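Local coordinates for oligopeptide-binding protein AppA (Bacillus subtilis, PDB 1XOC) that binds oligopeptides, here a nonapeptide, as the receptor component of an ABC permease that can replace the Opp system in sporulation and genetic competence, at residues L56-E61 and L510-K515; K257-L262 and Y502-K507; N272-L277 and P408-D413; F360-K365 and F412-M417. All coordinates share one frame; numbering follows the deposited sequence.

Contact 1 of 4, residues L56-E61 and L510-K515; sequences LTKTDE and LYNIEK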
# COMPACT_ATOMS: atom_id res chain seq x y z
N LEU A 56 -3.07 -9.49 -15.85
CA LEU A 56 -2.32 -9.79 -17.04
C LEU A 56 -0.88 -10.21 -16.71
O LEU A 56 -0.29 -11.09 -17.35
CB LEU A 56 -2.33 -8.59 -18.00
CG LEU A 56 -3.69 -8.41 -18.68
CD1 LEU A 56 -3.72 -7.09 -19.47
CD2 LEU A 56 -4.11 -9.60 -19.53
N THR A 57 -0.27 -9.55 -15.72
CA THR A 57 1.09 -9.85 -15.28
C THR A 57 1.13 -9.99 -13.77
O THR A 57 0.14 -9.66 -13.09
CB THR A 57 2.09 -8.76 -15.66
OG1 THR A 57 1.64 -7.52 -15.07
CG2 THR A 57 2.24 -8.63 -17.18
N LYS A 58 2.25 -10.40 -13.23
CA LYS A 58 2.46 -10.60 -11.81
C LYS A 58 3.92 -10.32 -11.52
O LYS A 58 4.80 -10.78 -12.25
CB LYS A 58 2.12 -12.05 -11.45
CG LYS A 58 2.28 -12.45 -10.03
CD LYS A 58 2.03 -13.97 -9.88
CE LYS A 58 0.59 -14.34 -9.64
NZ LYS A 58 0.39 -15.84 -9.59
N THR A 59 4.19 -9.55 -10.48
CA THR A 59 5.56 -9.25 -10.09
C THR A 59 5.98 -10.26 -9.04
O THR A 59 5.29 -10.45 -8.01
CB THR A 59 5.72 -7.78 -9.64
OG1 THR A 59 5.50 -6.92 -10.77
CG2 THR A 59 7.07 -7.50 -9.08
N ASP A 60 7.08 -10.96 -9.32
CA ASP A 60 7.49 -12.06 -8.49
C ASP A 60 8.31 -11.62 -7.28
O ASP A 60 8.50 -10.41 -7.05
CB ASP A 60 8.16 -13.15 -9.32
CG ASP A 60 9.53 -12.80 -9.75
OD1 ASP A 60 10.06 -11.76 -9.29
OD2 ASP A 60 10.15 -13.57 -10.54
N GLU A 61 8.74 -12.59 -6.49
CA GLU A 61 9.45 -12.30 -5.24
C GLU A 61 10.81 -11.61 -5.41
O GLU A 61 11.35 -11.04 -4.46
CB GLU A 61 9.59 -13.55 -4.38
CG GLU A 61 10.60 -14.57 -4.86
CD GLU A 61 10.13 -15.44 -6.03
OE1 GLU A 61 10.91 -16.31 -6.43
OE2 GLU A 61 8.99 -15.28 -6.54
N LEU A 510 0.58 -12.87 0.87
CA LEU A 510 -0.04 -14.12 0.44
C LEU A 510 0.34 -14.44 -1.01
O LEU A 510 -0.37 -15.15 -1.70
CB LEU A 510 -1.55 -14.05 0.62
CG LEU A 510 -2.02 -13.65 2.04
CD1 LEU A 510 -3.54 -13.61 2.17
CD2 LEU A 510 -1.44 -14.61 3.08
N TYR A 511 1.52 -14.00 -1.44
CA TYR A 511 1.95 -14.26 -2.80
C TYR A 511 1.89 -15.75 -3.12
O TYR A 511 2.48 -16.55 -2.42
CB TYR A 511 3.37 -13.76 -3.02
CG TYR A 511 3.95 -14.04 -4.41
CD1 TYR A 511 3.46 -13.38 -5.53
CD2 TYR A 511 4.96 -14.96 -4.59
CE1 TYR A 511 4.00 -13.64 -6.81
CE2 TYR A 511 5.47 -15.23 -5.84
CZ TYR A 511 4.96 -14.56 -6.94
OH TYR A 511 5.43 -14.80 -8.21
N ASN A 512 1.22 -16.10 -4.21
CA ASN A 512 1.18 -17.48 -4.73
C ASN A 512 0.69 -18.51 -3.71
O ASN A 512 1.08 -19.68 -3.72
CB ASN A 512 2.49 -17.87 -5.37
CG ASN A 512 2.55 -17.50 -6.83
OD1 ASN A 512 1.71 -16.74 -7.35
ND2 ASN A 512 3.56 -18.01 -7.52
N ILE A 513 -0.23 -18.06 -2.86
CA ILE A 513 -0.90 -18.91 -1.85
C ILE A 513 -1.53 -20.16 -2.48
O ILE A 513 -1.59 -21.21 -1.82
CB ILE A 513 -1.89 -18.08 -0.97
CG1 ILE A 513 -2.48 -18.97 0.13
CG2 ILE A 513 -2.95 -17.36 -1.81
CD1 ILE A 513 -3.11 -18.18 1.24
N GLU A 514 -1.93 -20.06 -3.74
CA GLU A 514 -2.44 -21.25 -4.47
C GLU A 514 -1.41 -22.36 -4.65
O GLU A 514 -1.78 -23.49 -5.00
CB GLU A 514 -3.02 -20.83 -5.82
CG GLU A 514 -2.06 -20.11 -6.74
CD GLU A 514 -1.99 -18.56 -6.56
OE1 GLU A 514 -2.29 -17.98 -5.48
OE2 GLU A 514 -1.62 -17.93 -7.56
N LYS A 515 -0.13 -22.06 -4.42
CA LYS A 515 0.92 -23.03 -4.57
C LYS A 515 1.43 -23.57 -3.23
O LYS A 515 2.29 -24.45 -3.21
CB LYS A 515 2.13 -22.42 -5.28
CG LYS A 515 1.88 -21.67 -6.58
CD LYS A 515 1.19 -22.48 -7.61
CE LYS A 515 0.84 -21.60 -8.81
NZ LYS A 515 0.03 -22.34 -9.82
O HOH W 1 -1.47 -18.12 -10.19
O HOH W 2 -1.70 -15.30 -7.65
O HOH W 3 7.29 -16.62 -8.51

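Contact 2 of 4, residues K257-L262 and Y502-K507; sequences KIVTDL and YKYHPK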
# COMPACT_ATOMS: atom_id res chain seq x y z
N LYS A 257 6.64 -21.92 12.20
CA LYS A 257 7.94 -21.40 11.84
C LYS A 257 7.75 -19.94 11.40
O LYS A 257 6.66 -19.55 11.03
CB LYS A 257 8.57 -22.21 10.72
CG LYS A 257 7.78 -22.33 9.42
CD LYS A 257 8.46 -23.33 8.43
CE LYS A 257 7.65 -23.58 7.16
NZ LYS A 257 7.94 -24.90 6.52
N ILE A 258 8.82 -19.14 11.47
CA ILE A 258 8.73 -17.71 11.17
C ILE A 258 9.74 -17.36 10.13
O ILE A 258 10.91 -17.66 10.31
CB ILE A 258 8.96 -16.86 12.43
CG1 ILE A 258 7.99 -17.28 13.54
CG2 ILE A 258 8.78 -15.38 12.13
CD1 ILE A 258 8.19 -16.53 14.82
N VAL A 259 9.27 -16.73 9.06
CA VAL A 259 10.15 -16.25 7.98
C VAL A 259 10.22 -14.73 8.08
O VAL A 259 9.19 -14.08 8.03
CB VAL A 259 9.64 -16.68 6.57
CG1 VAL A 259 10.55 -16.12 5.48
CG2 VAL A 259 9.62 -18.22 6.47
N THR A 260 11.44 -14.19 8.12
CA THR A 260 11.69 -12.77 8.38
C THR A 260 12.52 -12.12 7.26
O THR A 260 13.55 -12.69 6.84
CB THR A 260 12.46 -12.59 9.70
OG1 THR A 260 11.68 -13.12 10.80
CG2 THR A 260 12.75 -11.14 9.95
N ASP A 261 12.09 -10.95 6.79
CA ASP A 261 12.86 -10.13 5.86
C ASP A 261 12.29 -8.73 5.77
O ASP A 261 11.23 -8.43 6.37
CB ASP A 261 12.89 -10.79 4.46
CG ASP A 261 14.22 -10.64 3.75
OD1 ASP A 261 14.89 -9.60 3.89
OD2 ASP A 261 14.60 -11.63 3.07
N LEU A 262 13.01 -7.84 5.10
CA LEU A 262 12.58 -6.46 4.90
C LEU A 262 11.29 -6.41 4.08
O LEU A 262 11.14 -7.14 3.12
CB LEU A 262 13.67 -5.65 4.21
CG LEU A 262 13.51 -4.12 4.15
CD1 LEU A 262 13.41 -3.43 5.50
CD2 LEU A 262 14.70 -3.62 3.35
N TYR A 502 6.02 -22.19 0.02
CA TYR A 502 6.02 -20.77 0.37
C TYR A 502 7.33 -20.08 -0.10
O TYR A 502 8.42 -20.63 0.06
CB TYR A 502 5.79 -20.58 1.88
CG TYR A 502 5.99 -19.14 2.34
CD1 TYR A 502 7.25 -18.69 2.72
CD2 TYR A 502 4.93 -18.25 2.39
CE1 TYR A 502 7.44 -17.37 3.13
CE2 TYR A 502 5.10 -16.95 2.81
CZ TYR A 502 6.37 -16.51 3.18
OH TYR A 502 6.55 -15.20 3.59
N LYS A 503 7.21 -18.89 -0.69
CA LYS A 503 8.34 -18.04 -1.02
C LYS A 503 8.02 -16.66 -0.45
O LYS A 503 6.89 -16.16 -0.60
CB LYS A 503 8.50 -17.92 -2.53
CG LYS A 503 8.92 -19.20 -3.23
CD LYS A 503 8.85 -19.02 -4.77
CE LYS A 503 9.30 -20.25 -5.54
NZ LYS A 503 9.58 -19.88 -6.98
N TYR A 504 9.02 -16.07 0.22
CA TYR A 504 8.86 -14.75 0.79
C TYR A 504 8.79 -13.69 -0.32
O TYR A 504 9.68 -13.60 -1.15
CB TYR A 504 9.98 -14.40 1.76
CG TYR A 504 9.81 -12.98 2.28
CD1 TYR A 504 8.91 -12.70 3.29
CD2 TYR A 504 10.51 -11.92 1.72
CE1 TYR A 504 8.71 -11.40 3.73
CE2 TYR A 504 10.31 -10.60 2.17
CZ TYR A 504 9.41 -10.37 3.16
OH TYR A 504 9.21 -9.09 3.61
N HIS A 505 7.72 -12.91 -0.29
CA HIS A 505 7.51 -11.78 -1.19
C HIS A 505 7.41 -10.51 -0.34
O HIS A 505 6.60 -10.46 0.62
CB HIS A 505 6.25 -12.00 -2.01
CG HIS A 505 6.11 -11.10 -3.21
ND1 HIS A 505 5.89 -9.74 -3.11
CD2 HIS A 505 6.10 -11.38 -4.53
CE1 HIS A 505 5.80 -9.23 -4.33
NE2 HIS A 505 5.95 -10.21 -5.21
N PRO A 506 8.19 -9.47 -0.66
CA PRO A 506 8.25 -8.30 0.24
C PRO A 506 7.04 -7.36 0.22
O PRO A 506 6.92 -6.49 1.12
CB PRO A 506 9.52 -7.60 -0.22
CG PRO A 506 9.59 -7.91 -1.66
CD PRO A 506 9.18 -9.35 -1.76
N LYS A 507 6.16 -7.55 -0.76
CA LYS A 507 4.96 -6.74 -0.93
C LYS A 507 3.65 -7.51 -0.73
O LYS A 507 2.70 -7.00 -0.07
CB LYS A 507 4.99 -6.06 -2.30
CG LYS A 507 3.78 -5.13 -2.48
CD LYS A 507 3.78 -4.38 -3.80
CE LYS A 507 2.46 -3.62 -4.01
NZ LYS A 507 2.34 -2.45 -3.13

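Contact 3 of 4, residues N272-L277 and P408-D413; sequences NEKNEL and PNWDFD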
# COMPACT_ATOMS: atom_id res chain seq x y z
N ASN A 272 -0.77 17.04 7.34
CA ASN A 272 -1.75 17.55 6.39
C ASN A 272 -1.60 19.05 6.19
O ASN A 272 -1.87 19.82 7.09
CB ASN A 272 -3.17 17.24 6.86
CG ASN A 272 -4.21 17.47 5.79
OD1 ASN A 272 -5.36 17.05 5.93
ND2 ASN A 272 -3.82 18.11 4.72
N GLU A 273 -1.14 19.45 5.00
CA GLU A 273 -0.90 20.88 4.70
C GLU A 273 -2.19 21.69 4.45
O GLU A 273 -2.13 22.92 4.27
CB GLU A 273 0.10 21.01 3.55
CG GLU A 273 1.40 20.30 3.86
CD GLU A 273 2.46 20.49 2.83
OE1 GLU A 273 3.33 19.59 2.72
OE2 GLU A 273 2.44 21.53 2.15
N LYS A 274 -3.35 21.04 4.49
CA LYS A 274 -4.62 21.75 4.62
C LYS A 274 -4.68 22.44 5.97
O LYS A 274 -5.31 23.48 6.11
CB LYS A 274 -5.81 20.80 4.52
CG LYS A 274 -6.36 20.63 3.15
CD LYS A 274 -7.59 19.73 3.18
CE LYS A 274 -8.88 20.51 3.32
NZ LYS A 274 -10.00 19.59 3.75
N ASN A 275 -4.03 21.84 6.97
CA ASN A 275 -3.94 22.43 8.31
C ASN A 275 -2.86 23.50 8.35
O ASN A 275 -1.70 23.23 8.05
CB ASN A 275 -3.67 21.35 9.37
CG ASN A 275 -3.87 21.85 10.80
OD1 ASN A 275 -3.33 22.89 11.19
ND2 ASN A 275 -4.62 21.10 11.59
N GLU A 276 -3.26 24.71 8.73
CA GLU A 276 -2.38 25.87 8.87
C GLU A 276 -1.06 25.54 9.57
O GLU A 276 -0.02 26.11 9.25
CB GLU A 276 -3.08 26.96 9.71
CG GLU A 276 -4.39 27.49 9.17
CD GLU A 276 -5.24 28.22 10.25
OE1 GLU A 276 -4.78 29.27 10.78
OE2 GLU A 276 -6.36 27.73 10.57
N LEU A 277 -1.13 24.65 10.56
CA LEU A 277 0.04 24.32 11.38
C LEU A 277 1.17 23.73 10.55
O LEU A 277 2.34 23.88 10.92
CB LEU A 277 -0.34 23.33 12.49
CG LEU A 277 -1.34 23.82 13.55
CD1 LEU A 277 -1.65 22.72 14.57
CD2 LEU A 277 -0.86 25.09 14.24
N PRO A 408 -12.87 12.64 -0.88
CA PRO A 408 -12.87 14.09 -0.77
C PRO A 408 -12.76 14.62 0.67
O PRO A 408 -13.16 15.76 0.93
CB PRO A 408 -14.26 14.45 -1.31
CG PRO A 408 -15.09 13.35 -0.79
CD PRO A 408 -14.25 12.12 -0.83
N ASN A 409 -12.22 13.80 1.59
CA ASN A 409 -12.30 14.08 3.03
C ASN A 409 -11.03 14.69 3.60
O ASN A 409 -11.06 15.77 4.19
CB ASN A 409 -12.65 12.80 3.80
CG ASN A 409 -13.95 12.19 3.34
OD1 ASN A 409 -14.06 10.96 3.21
ND2 ASN A 409 -14.94 13.01 3.12
N TRP A 410 -9.90 14.02 3.42
CA TRP A 410 -8.64 14.47 4.01
C TRP A 410 -8.80 14.89 5.46
O TRP A 410 -8.26 15.92 5.90
CB TRP A 410 -8.07 15.63 3.22
CG TRP A 410 -7.94 15.33 1.76
CD1 TRP A 410 -6.99 14.54 1.16
CD2 TRP A 410 -8.75 15.85 0.71
NE1 TRP A 410 -7.20 14.52 -0.19
CE2 TRP A 410 -8.27 15.32 -0.50
CE3 TRP A 410 -9.86 16.70 0.68
CZ2 TRP A 410 -8.84 15.64 -1.73
CZ3 TRP A 410 -10.43 17.02 -0.53
CH2 TRP A 410 -9.92 16.49 -1.73
N ASP A 411 -9.52 14.04 6.19
CA ASP A 411 -10.07 14.40 7.50
C ASP A 411 -9.10 13.95 8.59
O ASP A 411 -9.37 12.99 9.33
CB ASP A 411 -11.42 13.73 7.63
CG ASP A 411 -12.09 13.98 8.96
OD1 ASP A 411 -12.89 13.11 9.35
OD2 ASP A 411 -11.79 14.99 9.62
N PHE A 412 -7.95 14.62 8.62
CA PHE A 412 -6.91 14.38 9.62
C PHE A 412 -6.01 15.61 9.68
O PHE A 412 -5.88 16.34 8.68
CB PHE A 412 -6.09 13.11 9.28
CG PHE A 412 -5.25 13.23 8.05
CD1 PHE A 412 -5.81 13.09 6.80
CD2 PHE A 412 -3.91 13.49 8.14
CE1 PHE A 412 -5.02 13.19 5.64
CE2 PHE A 412 -3.10 13.56 6.97
CZ PHE A 412 -3.68 13.42 5.74
N ASP A 413 -5.42 15.87 10.85
CA ASP A 413 -4.37 16.88 11.01
C ASP A 413 -3.03 16.23 10.71
O ASP A 413 -2.23 16.71 9.89
CB ASP A 413 -4.31 17.39 12.45
CG ASP A 413 -5.59 18.07 12.92
OD1 ASP A 413 -6.33 18.63 12.08
OD2 ASP A 413 -5.82 18.05 14.15

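Contact 4 of 4, residues F360-K365 and F412-M417; sequences FSFTLK and FDAMVM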
# COMPACT_ATOMS: atom_id res chain seq x y z
N PHE A 360 -0.43 25.79 19.04
CA PHE A 360 0.07 24.65 18.28
C PHE A 360 -0.49 23.39 18.95
O PHE A 360 0.15 22.81 19.83
CB PHE A 360 1.59 24.63 18.24
CG PHE A 360 2.16 24.00 17.00
CD1 PHE A 360 3.13 24.67 16.26
CD2 PHE A 360 1.73 22.75 16.55
CE1 PHE A 360 3.67 24.11 15.12
CE2 PHE A 360 2.28 22.18 15.39
CZ PHE A 360 3.25 22.87 14.68
N SER A 361 -1.69 23.01 18.54
CA SER A 361 -2.44 21.90 19.08
C SER A 361 -3.14 21.17 17.94
O SER A 361 -3.82 21.80 17.13
CB SER A 361 -3.50 22.42 20.04
OG SER A 361 -4.31 21.37 20.52
N PHE A 362 -2.98 19.85 17.90
CA PHE A 362 -3.61 19.03 16.86
C PHE A 362 -3.82 17.59 17.32
O PHE A 362 -3.29 17.15 18.33
CB PHE A 362 -2.77 19.05 15.57
CG PHE A 362 -1.43 18.38 15.70
CD1 PHE A 362 -1.25 17.05 15.32
CD2 PHE A 362 -0.34 19.09 16.20
CE1 PHE A 362 -0.02 16.44 15.46
CE2 PHE A 362 0.87 18.50 16.34
CZ PHE A 362 1.05 17.17 15.95
N THR A 363 -4.57 16.85 16.50
CA THR A 363 -4.84 15.44 16.73
C THR A 363 -4.01 14.56 15.77
O THR A 363 -3.98 14.76 14.53
CB THR A 363 -6.33 15.15 16.58
OG1 THR A 363 -7.04 15.93 17.56
CG2 THR A 363 -6.66 13.67 16.77
N LEU A 364 -3.30 13.59 16.36
CA LEU A 364 -2.55 12.57 15.62
C LEU A 364 -3.31 11.24 15.62
O LEU A 364 -3.47 10.58 16.66
CB LEU A 364 -1.19 12.38 16.27
CG LEU A 364 -0.18 11.41 15.64
CD1 LEU A 364 0.23 11.82 14.24
CD2 LEU A 364 1.06 11.30 16.50
N LYS A 365 -3.73 10.83 14.42
CA LYS A 365 -4.48 9.60 14.25
C LYS A 365 -3.58 8.44 13.82
O LYS A 365 -2.56 8.63 13.15
CB LYS A 365 -5.54 9.76 13.16
CG LYS A 365 -6.70 10.61 13.50
CD LYS A 365 -7.68 10.75 12.33
CE LYS A 365 -8.96 11.40 12.82
NZ LYS A 365 -9.93 11.71 11.73
N PHE A 412 -7.95 14.62 8.62
CA PHE A 412 -6.91 14.38 9.62
C PHE A 412 -6.01 15.61 9.68
O PHE A 412 -5.88 16.34 8.68
CB PHE A 412 -6.09 13.11 9.28
CG PHE A 412 -5.25 13.23 8.05
CD1 PHE A 412 -5.81 13.09 6.80
CD2 PHE A 412 -3.91 13.49 8.14
CE1 PHE A 412 -5.02 13.19 5.64
CE2 PHE A 412 -3.10 13.56 6.97
CZ PHE A 412 -3.68 13.42 5.74
N ASP A 413 -5.42 15.87 10.85
CA ASP A 413 -4.37 16.88 11.01
C ASP A 413 -3.03 16.23 10.71
O ASP A 413 -2.23 16.71 9.89
CB ASP A 413 -4.31 17.39 12.45
CG ASP A 413 -5.59 18.07 12.92
OD1 ASP A 413 -6.33 18.63 12.08
OD2 ASP A 413 -5.82 18.05 14.15
N ALA A 414 -2.80 15.07 11.33
CA ALA A 414 -1.58 14.29 11.09
C ALA A 414 -1.90 12.83 11.31
O ALA A 414 -2.83 12.51 12.03
CB ALA A 414 -0.46 14.73 12.00
N MET A 415 -1.15 11.93 10.70
CA MET A 415 -1.37 10.51 10.94
C MET A 415 -0.10 9.71 10.91
O MET A 415 0.81 10.04 10.17
CB MET A 415 -2.36 9.93 9.95
CG MET A 415 -1.87 9.90 8.54
SD MET A 415 -3.10 9.18 7.44
CE MET A 415 -2.37 9.62 5.85
N VAL A 416 -0.05 8.67 11.74
CA VAL A 416 1.03 7.67 11.65
C VAL A 416 0.54 6.58 10.72
O VAL A 416 -0.47 5.95 10.97
CB VAL A 416 1.38 7.09 13.03
CG1 VAL A 416 2.51 6.05 12.87
CG2 VAL A 416 1.75 8.18 14.03
N MET A 417 1.25 6.33 9.61
CA MET A 417 0.68 5.53 8.52
C MET A 417 1.81 4.86 7.79
O MET A 417 2.96 5.21 8.01
CB MET A 417 -0.11 6.41 7.57
CG MET A 417 -0.95 5.76 6.49
SD MET A 417 -1.92 4.35 6.97
CE MET A 417 -2.89 4.99 8.31
O HOH W 4 -6.30 14.02 12.95

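Contact 1 of 4, residues L56-E61 and L510-K515
Lys58 and Tyr511 cross obliquely, and Lys58 CD comes 3.7 Å from Tyr511 CE1. The lysine chain starts with CG anti to the backbone N (chi1 180°) and bends at chi3 (-88°), which carries the ammonium past the ring to the type II turn Leu510 to Ile513. There Lys58 NZ gives a hydrogen bond to Asn512 OD1 at 2.8 Å, in the carbonyl plane. Glu514 comes from the opposite direction, and its OE2 forms a longer salt bridge to Lys58 NZ at 3.5 Å. Two waters each accept from Lys58 NZ and donate to Glu514 OE2. Glu61 OE2 lies 3.6 Å from Tyr511 CE2, the side chains at about a right angle. A third water, in the plane of the ring, joins Glu61 OE2 to Tyr511 OH. The amide carbon of Asn512 sits above one ring face. Nearby, Thr59 packs on the backbone of the bound peptide and bonds to Asp154. Replacing Lys58 by alanine is likely to leave the Glu514 carboxylate without this counter-charge and Asn512 OD1 without its donor. The contact is mostly polar and water-mediated, and the ammonium of Lys58 is gripped by an amide oxygen, a carboxylate and two waters.

Contact 2 of 4, residues K257-L262 and Y502-K507
The end of strand 256-262, part of the large mixed sheet, meets the loop that follows strand 499-500. The two chains run in nearly the same direction, 17° apart. No backbone-to-backbone hydrogen bond joins the two segments; tyrosine side chains reach the strand instead. Tyr504 carries most of the contact. Its first torsion (177°) turns CG away from its own N, and the ring extends to the strand. Asp261 CB lies over one face of this ring in a CH-pi contact, 3.8 Å from the centroid and offset toward the rim. It comes closest at Tyr504 CE2, 3.5 Å away. Leu262 O is at the ring edge and accepts a hydrogen bond from Tyr504 OH at 2.8 Å. The hydroxyl stands above the carbonyl plane, not on a lone pair. Tyr504 OH also bonds to Asn491, on strand 483-496. The carboxylate of Asp261 turns back to its own strand, where Leu262 N donates to Asp261 OD1 at 2.8 Å. Val259 touches both tyrosines: its CG1 is 4.1 Å from Tyr504 CB, and its CG2 is 4.1 Å from Tyr502 CE1. Pro506 CB packs 3.7 Å from Leu262 O. The contact thus lays loop 502-507 along strand 256-262 of the large mixed sheet, and the same loop carries Lys507, whose NZ bonds to the backbone of the bound peptide.

Contact 3 of 4, residues N272-L277 and P408-D413
A type I beta turn, Asn272 to Asn275, follows strand 265-271 and meets the loop that leads into strand 414-420. These two strands are antiparallel neighbours in the large mixed sheet, and the contact lies at the end of their pairing. Asn272 N donates to Asp413 O at 3.0 Å, with an N-H...O angle of 158°. The Asn272 side chain leaves the backbone with CG opposite N (chi1 -168°), which lays it over one face of the Phe412 ring. Asn272 CB makes a CH-pi contact there, 4.1 Å from the ring centroid, and the amide plane is tilted 28° from the ring. Asn275, at the end of the turn, meets the Asp413 carboxylate. Its ND2 gives a weak hydrogen bond to Asp413 OD1 at 3.0 Å, with amide and carboxylate planes at right angles. Asp413 OD2 has a stronger partner in Thr363 N. Asn275 OD1 accepts from Leu277 N at 2.9 Å, on a lone pair in the carbonyl plane. Lys274 reaches across Trp410 at about a right angle, and its CD is 4.1 Å from Trp410 CB. The indole meets Trp444 edge-to-face. The bond from Asn275 OD1 to a backbone N two residues on is an Asx turn, placed here between a beta turn and helix 281-289.

Contact 4 of 4, residues F360-K365 and F412-M417
Ala414 CB approaches the Phe362 ring obliquely, 3.9 Å from Phe362 CE1. The Phe362 ring also meets Phe278 edge-to-face. The Phe412 ring has Ala414 CA at its edge, in plane, while Lys365 CD passes near Phe412 CB. The extended Lys365 chain carries NZ beyond the strand pair to Gln404 and Asp411 O. Leu364 and Ala414 point to the same face of the sheet. Leu364 CD1 touches Ala414 CB at 3.7 Å and Val416 CG2 at 4.0 Å. With chi1 at -177°, Leu364 CG points away from its own N, which brings its methyls over the neighbouring strand. Lys365 and Met415 lie on the other face.

The strands are parallel, 17° apart. Lys365 N donates to Ala414 O at 3.1 Å, and Val416 N to Lys365 O at 2.9 Å, nearly along the carbonyl axis. Ala414 N to Thr363 O is weak. Before the pairing begins, the carboxylate of Asp413 does the work of a strand carbonyl. Its OD2 takes Thr363 N at 2.9 Å on the anti lone pair, with an almost straight N-H...O angle of 177°. A water joins Thr363 O to Asp413 N. With an alanine at Asp413, the N-H of Thr363 would probably lose its acceptor and the start of the pairing would be less firmly fixed. The chemistry is thus a parallel backbone ladder, with Leu364 and Ala414 on one face and Lys365 and Met415 on the other, extended before its first bridge by a carboxylate and a water.

Overall arrangement
Contact 4 is buried within the large mixed sheet, and contact 3 is partly buried beside it. The two share Phe412 and Asp413, and their centres are about 9 Å apart. Contact 1 lies across the chain's centre from contacts 3 and 4, and contact 2 across from contact 3. Contact 2 is a surface contact, and contact 1 is partly buried. They touch where His505 NE2 probably hydrogen-bonds to Thr59 O and His505 packs against Tyr511. Contact 2 reaches the same sheet as contact 4, but their centres are about 32 Å apart. Backbone bonds dominate contact 4, turn and amide bonds contact 3, tyrosine packing contact 2, and charge with water contact 1. Thr59, Lys507 and Met417 bring contacts 1, 2 and 4 to the bound peptide.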